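Local coordinates for protein putative drug/sodium antiporter (Escherichia coli, PDB 4Z3N) that probably works as a membrane antiporter of the MATE family, linked to export of the genotoxin colibactin and expected to export xenobiotics in exchange for cations, at residues I274-Y277 with N278-V282; G169-M172 with G173-Q176. All blocks are in the same frame, centred on the assembly; numbering follows the deposited sequence.

Overall arrangement
Interactions 1 and 2 are turn-to-turn contacts, each within its own helix and both largely in predicted transmembrane spans: residues 274-282 on helix 250-284 and residues 169-176 on helix 162-177. They belong to the two separate MatE regions, on opposite sides of the chain's centre, with nearest atoms about 21 Å apart. Interaction 2 is the more buried: two glycines, methionines and a bonded glutamine pack among five helices. Interaction 1 lies farther out, and its mix of buried and exposed residues includes a tyrosine whose ring packs against a bound monoolein lipid. Both share i to i+4 backbone bonds; side-chain chemistry is aromatic and lipid-facing in the first, apolar with a buried glutamine amide in the second.

Interaction 1: residues I274-Y277 with N278-V282; sequences IVIY and NFFIV. With OLC ((2R)-2,3-dihydroxypropyl (9Z)-octadec-9-enoate), chain B.
Asn278 opens the second segment, donating its backbone N to Ile274 O at 3.0 Å. Its short side chain folds back over that carbonyl, with CG anti to its own carbonyl carbon (chi1 -80°), and thus stays close to the helix wall. Phe279 N bonds to Val275 O at 2.8 Å, while its ring swings away from the preceding turn, an apolar group suited to an exposed position on a membrane helix. Phe280 N reaches Ile276 O at a longer 3.3 Å. The same Ile276 presents CG2 to the edge of the Phe280 ring, near the ring plane and 3.9 Å from CE2; the two side chains run side by side and form a continuous apolar surface. Ile281 N bonds to Tyr277 O, and its CG1 lies over one face of the Tyr277 ring, 4.0 Å from the centroid, a CH-pi contact offset toward the rim. On the opposite face the monoolein places C2 above the ring centre, and its C4 comes within 3.6 Å of Tyr277 CZ. The flat ring is therefore sandwiched between isoleucine and lipid, and a hydrogen bond between its OH and Gln375 OE1 anchors the polar end. Among the neighbouring helices, Asn278 and Ile281 face helix 286-322, Tyr277 and Ile281 pack on helix 432-453, and Ile276 and Phe280 touch helix 417-427.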
loop_
_atom_site.group_PDB
_atom_site.type_symbol
_atom_site.label_atom_id
_atom_site.label_comp_id
_atom_site.label_asym_id
_atom_site.label_seq_id
_atom_site.Cartn_x
_atom_site.Cartn_y
_atom_site.Cartn_z
ATOM N N ILE A 274 -9.133 9.992 -4.269
ATOM C CA ILE A 274 -10.338 9.158 -4.177
ATOM C C ILE A 274 -11.503 9.931 -3.555
ATOM O O ILE A 274 -12.655 9.632 -3.821
ATOM C CB ILE A 274 -10.103 7.872 -3.368
ATOM C CG1 ILE A 274 -9.139 6.952 -4.119
ATOM C CG2 ILE A 274 -11.426 7.152 -3.146
ATOM C CD1 ILE A 274 -8.822 5.650 -3.413
ATOM N N VAL A 275 -11.184 10.935 -2.744
ATOM C CA VAL A 275 -12.184 11.840 -2.198
ATOM C C VAL A 275 -12.779 12.769 -3.275
ATOM O O VAL A 275 -14.003 12.936 -3.383
ATOM C CB VAL A 275 -11.581 12.701 -1.062
ATOM C CG1 VAL A 275 -12.531 13.808 -0.678
ATOM C CG2 VAL A 275 -11.244 11.847 0.147
ATOM N N ILE A 276 -11.903 13.388 -4.055
ATOM C CA ILE A 276 -12.311 14.297 -5.121
ATOM C C ILE A 276 -13.103 13.548 -6.171
ATOM O O ILE A 276 -13.995 14.111 -6.798
ATOM C CB ILE A 276 -11.097 14.971 -5.780
ATOM C CG1 ILE A 276 -10.425 15.909 -4.771
ATOM C CG2 ILE A 276 -11.497 15.658 -7.102
ATOM C CD1 ILE A 276 -9.035 16.351 -5.149
ATOM N N TYR A 277 -12.761 12.273 -6.354
ATOM C CA TYR A 277 -13.477 11.389 -7.272
ATOM C C TYR A 277 -14.872 11.069 -6.746
ATOM O O TYR A 277 -15.855 11.085 -7.490
ATOM C CB TYR A 277 -12.693 10.098 -7.482
ATOM C CG TYR A 277 -13.252 9.155 -8.526
ATOM C CD1 TYR A 277 -13.019 9.367 -9.871
ATOM C CD2 TYR A 277 -13.972 8.029 -8.156
ATOM C CE1 TYR A 277 -13.501 8.495 -10.832
ATOM C CE2 TYR A 277 -14.467 7.150 -9.106
ATOM C CZ TYR A 277 -14.222 7.385 -10.448
ATOM O OH TYR A 277 -14.708 6.509 -11.404
ATOM N N ASN A 278 -14.952 10.768 -5.458
ATOM C CA ASN A 278 -16.229 10.488 -4.835
ATOM C C ASN A 278 -17.130 11.711 -4.854
ATOM O O ASN A 278 -18.305 11.606 -5.175
ATOM C CB ASN A 278 -16.013 9.975 -3.416
ATOM C CG ASN A 278 -15.644 8.518 -3.400
ATOM O OD1 ASN A 278 -15.534 7.895 -4.457
ATOM N ND2 ASN A 278 -15.449 7.958 -2.209
ATOM N N PHE A 279 -16.551 12.870 -4.552
ATOM C CA PHE A 279 -17.258 14.146 -4.602
ATOM C C PHE A 279 -17.981 14.327 -5.934
ATOM O O PHE A 279 -19.184 14.532 -5.970
ATOM C CB PHE A 279 -16.265 15.290 -4.362
ATOM C CG PHE A 279 -16.880 16.659 -4.351
ATOM C CD1 PHE A 279 -17.696 17.061 -3.306
ATOM C CD2 PHE A 279 -16.604 17.566 -5.368
ATOM C CE1 PHE A 279 -18.246 18.334 -3.286
ATOM C CE2 PHE A 279 -17.157 18.846 -5.358
ATOM C CZ PHE A 279 -17.971 19.228 -4.313
ATOM N N PHE A 280 -17.239 14.220 -7.029
ATOM C CA PHE A 280 -17.801 14.387 -8.362
ATOM C C PHE A 280 -18.879 13.321 -8.691
ATOM O O PHE A 280 -19.960 13.643 -9.205
ATOM C CB PHE A 280 -16.680 14.343 -9.407
ATOM C CG PHE A 280 -16.028 15.679 -9.673
ATOM C CD1 PHE A 280 -16.628 16.602 -10.502
ATOM C CD2 PHE A 280 -14.791 15.994 -9.127
ATOM C CE1 PHE A 280 -16.027 17.832 -10.766
ATOM C CE2 PHE A 280 -14.178 17.224 -9.386
ATOM C CZ PHE A 280 -14.801 18.144 -10.202
ATOM N N ILE A 281 -18.583 12.058 -8.397
ATOM C CA ILE A 281 -19.473 10.965 -8.766
ATOM C C ILE A 281 -20.846 11.120 -8.105
ATOM O O ILE A 281 -21.880 10.879 -8.724
ATOM C CB ILE A 281 -18.863 9.593 -8.381
ATOM C CG1 ILE A 281 -17.557 9.369 -9.130
ATOM C CG2 ILE A 281 -19.803 8.467 -8.720
ATOM C CD1 ILE A 281 -17.722 9.277 -10.621
ATOM N N VAL A 282 -20.831 11.541 -6.846
ATOM C CA VAL A 282 -22.031 11.635 -6.016
ATOM C C VAL A 282 -22.936 12.808 -6.431
ATOM O O VAL A 282 -24.150 12.651 -6.541
ATOM C CB VAL A 282 -21.641 11.773 -4.513
ATOM C CG1 VAL A 282 -22.283 12.994 -3.905
ATOM C CG2 VAL A 282 -22.008 10.515 -3.735
HETATM C C18 OLC B . -2.352 3.470 -6.522
HETATM C C10 OLC B . -7.714 3.800 -13.484
HETATM C C9 OLC B . -8.326 3.104 -12.505
HETATM C C17 OLC B . -3.362 3.270 -7.635
HETATM C C11 OLC B . -6.949 5.074 -13.179
HETATM C C8 OLC B . -9.664 2.439 -12.787
HETATM C C24 OLC B . -9.254 11.234 -10.362
HETATM C C16 OLC B . -3.486 4.554 -8.425
HETATM C C12 OLC B . -6.975 5.423 -11.697
HETATM C C7 OLC B . -10.159 1.630 -11.602
HETATM C C15 OLC B . -4.410 4.356 -9.620
HETATM C C13 OLC B . -5.588 5.893 -11.253
HETATM C C6 OLC B . -10.739 2.536 -10.533
HETATM C C14 OLC B . -5.292 5.585 -9.796
HETATM C C5 OLC B . -11.677 3.558 -11.142
HETATM C C4 OLC B . -11.829 4.743 -10.198
HETATM C C3 OLC B . -10.470 5.230 -9.736
HETATM C C2 OLC B . -10.537 6.632 -9.161
HETATM C C21 OLC B . -7.919 9.136 -10.192
HETATM C C1 OLC B . -9.199 7.336 -9.347
HETATM C C22 OLC B . -7.870 10.653 -10.140
HETATM O O19 OLC B . -8.146 6.714 -9.365
HETATM O O25 OLC B . -9.467 12.297 -9.454
HETATM O O23 OLC B . -7.393 11.071 -8.875
HETATM O O20 OLC B . -9.158 8.702 -9.658
#

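Interaction 2: residues G169-M172 with G173-Q176; sequences GVMM and GLFQ
Met171 lays its terminal methyl against Leu174, CE standing 3.8 Å from CD2, with the two side chains alongside each other and pointing the same way. Bends at chi2 and chi3 (-63° and 75°) curl the methionine so that its methyl, and not its sulfur, makes this contact; the flexible thioether chain can follow the contour of its apolar neighbours. Leu174 branches from the next turn, its CB resting 3.3 Å from Val170 O. Phe175 follows, and its ring turns an edge to the Met171 carbonyl: CD2 is 3.3 Å from Met171 O, which lies in the ring plane. That oxygen also accepts the backbone N of Phe175 at 2.9 Å. Gly173 N binds Gly169 O at 2.8 Å. Gly169 and Gly173, spaced four apart as in a GxxxG pattern, carry no side chains, so this strip of the helix surface is bare backbone. Gln176 closes the series with its N on Met172 O, 2.9 Å away. Its chain extends beyond CG, carrying a buried amide whose two ends are both satisfied: OE1 accepts from Gln89 NE2, and NE2 donates to Thr311 O. The polar side chain thus ties helix 162-177 to helix 75-101 through Gln89 and to helix 286-322 through Thr311, in the protein interior. Around it, Met171 and Phe175 pack on helix 209-232, Val170 and Leu174 on helices 75-101 and 107-132, and Met172, Phe175 and Gln176 meet Ile184 of helix 181-204.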
loop_
_atom_site.group_PDB
_atom_site.type_symbol
_atom_site.label_atom_id
_atom_site.label_comp_id
_atom_site.label_asym_id
_atom_site.label_seq_id
_atom_site.Cartn_x
_atom_site.Cartn_y
_atom_site.Cartn_z
ATOM N N GLY A 169 6.211 -2.818 10.645
ATOM C CA GLY A 169 6.806 -2.006 9.596
ATOM C C GLY A 169 8.328 -2.074 9.587
ATOM O O GLY A 169 8.937 -2.393 8.567
ATOM N N VAL A 170 8.944 -1.780 10.731
ATOM C CA VAL A 170 10.391 -1.943 10.899
ATOM C C VAL A 170 10.897 -3.328 10.427
ATOM O O VAL A 170 11.846 -3.421 9.635
ATOM C CB VAL A 170 10.808 -1.751 12.372
ATOM C CG1 VAL A 170 12.307 -2.064 12.566
ATOM C CG2 VAL A 170 10.482 -0.354 12.838
ATOM N N MET A 171 10.252 -4.384 10.918
ATOM C CA MET A 171 10.627 -5.752 10.610
ATOM C C MET A 171 10.477 -6.069 9.125
ATOM O O MET A 171 11.401 -6.620 8.498
ATOM C CB MET A 171 9.791 -6.719 11.444
ATOM C CG MET A 171 9.978 -6.567 12.952
ATOM S SD MET A 171 11.656 -6.927 13.537
ATOM C CE MET A 171 12.548 -5.465 13.021
ATOM N N MET A 172 9.312 -5.725 8.575
ATOM C CA MET A 172 9.065 -5.843 7.143
ATOM C C MET A 172 10.164 -5.123 6.378
ATOM O O MET A 172 10.733 -5.675 5.435
ATOM C CB MET A 172 7.705 -5.256 6.768
ATOM C CG MET A 172 6.492 -6.008 7.322
ATOM S SD MET A 172 5.978 -7.339 6.229
ATOM C CE MET A 172 5.678 -6.428 4.712
ATOM N N GLY A 173 10.465 -3.896 6.801
ATOM C CA GLY A 173 11.499 -3.092 6.170
ATOM C C GLY A 173 12.887 -3.698 6.313
ATOM O O GLY A 173 13.722 -3.620 5.407
ATOM N N LEU A 174 13.125 -4.319 7.459
ATOM C CA LEU A 174 14.385 -5.001 7.703
ATOM C C LEU A 174 14.596 -6.188 6.740
ATOM O O LEU A 174 15.610 -6.251 6.044
ATOM C CB LEU A 174 14.443 -5.461 9.166
ATOM C CG LEU A 174 15.752 -6.076 9.647
ATOM C CD1 LEU A 174 16.879 -5.318 9.042
ATOM C CD2 LEU A 174 15.850 -6.012 11.157
ATOM N N PHE A 175 13.638 -7.113 6.680
ATOM C CA PHE A 175 13.813 -8.316 5.869
ATOM C C PHE A 175 13.623 -8.085 4.359
ATOM O O PHE A 175 14.184 -8.802 3.530
ATOM C CB PHE A 175 12.871 -9.403 6.360
ATOM C CG PHE A 175 13.312 -10.045 7.650
ATOM C CD1 PHE A 175 14.185 -11.141 7.640
ATOM C CD2 PHE A 175 12.851 -9.565 8.877
ATOM C CE1 PHE A 175 14.584 -11.741 8.821
ATOM C CE2 PHE A 175 13.258 -10.166 10.077
ATOM C CZ PHE A 175 14.124 -11.254 10.048
ATOM N N GLN A 176 12.836 -7.077 4.002
ATOM C CA GLN A 176 12.720 -6.669 2.614
ATOM C C GLN A 176 14.010 -5.964 2.112
ATOM O O GLN A 176 14.424 -6.150 0.965
ATOM C CB GLN A 176 11.512 -5.761 2.445
ATOM C CG GLN A 176 11.557 -4.950 1.176
ATOM C CD GLN A 176 10.442 -3.945 1.089
ATOM O OE1 GLN A 176 9.990 -3.402 2.101
ATOM N NE2 GLN A 176 9.979 -3.690 -0.126
#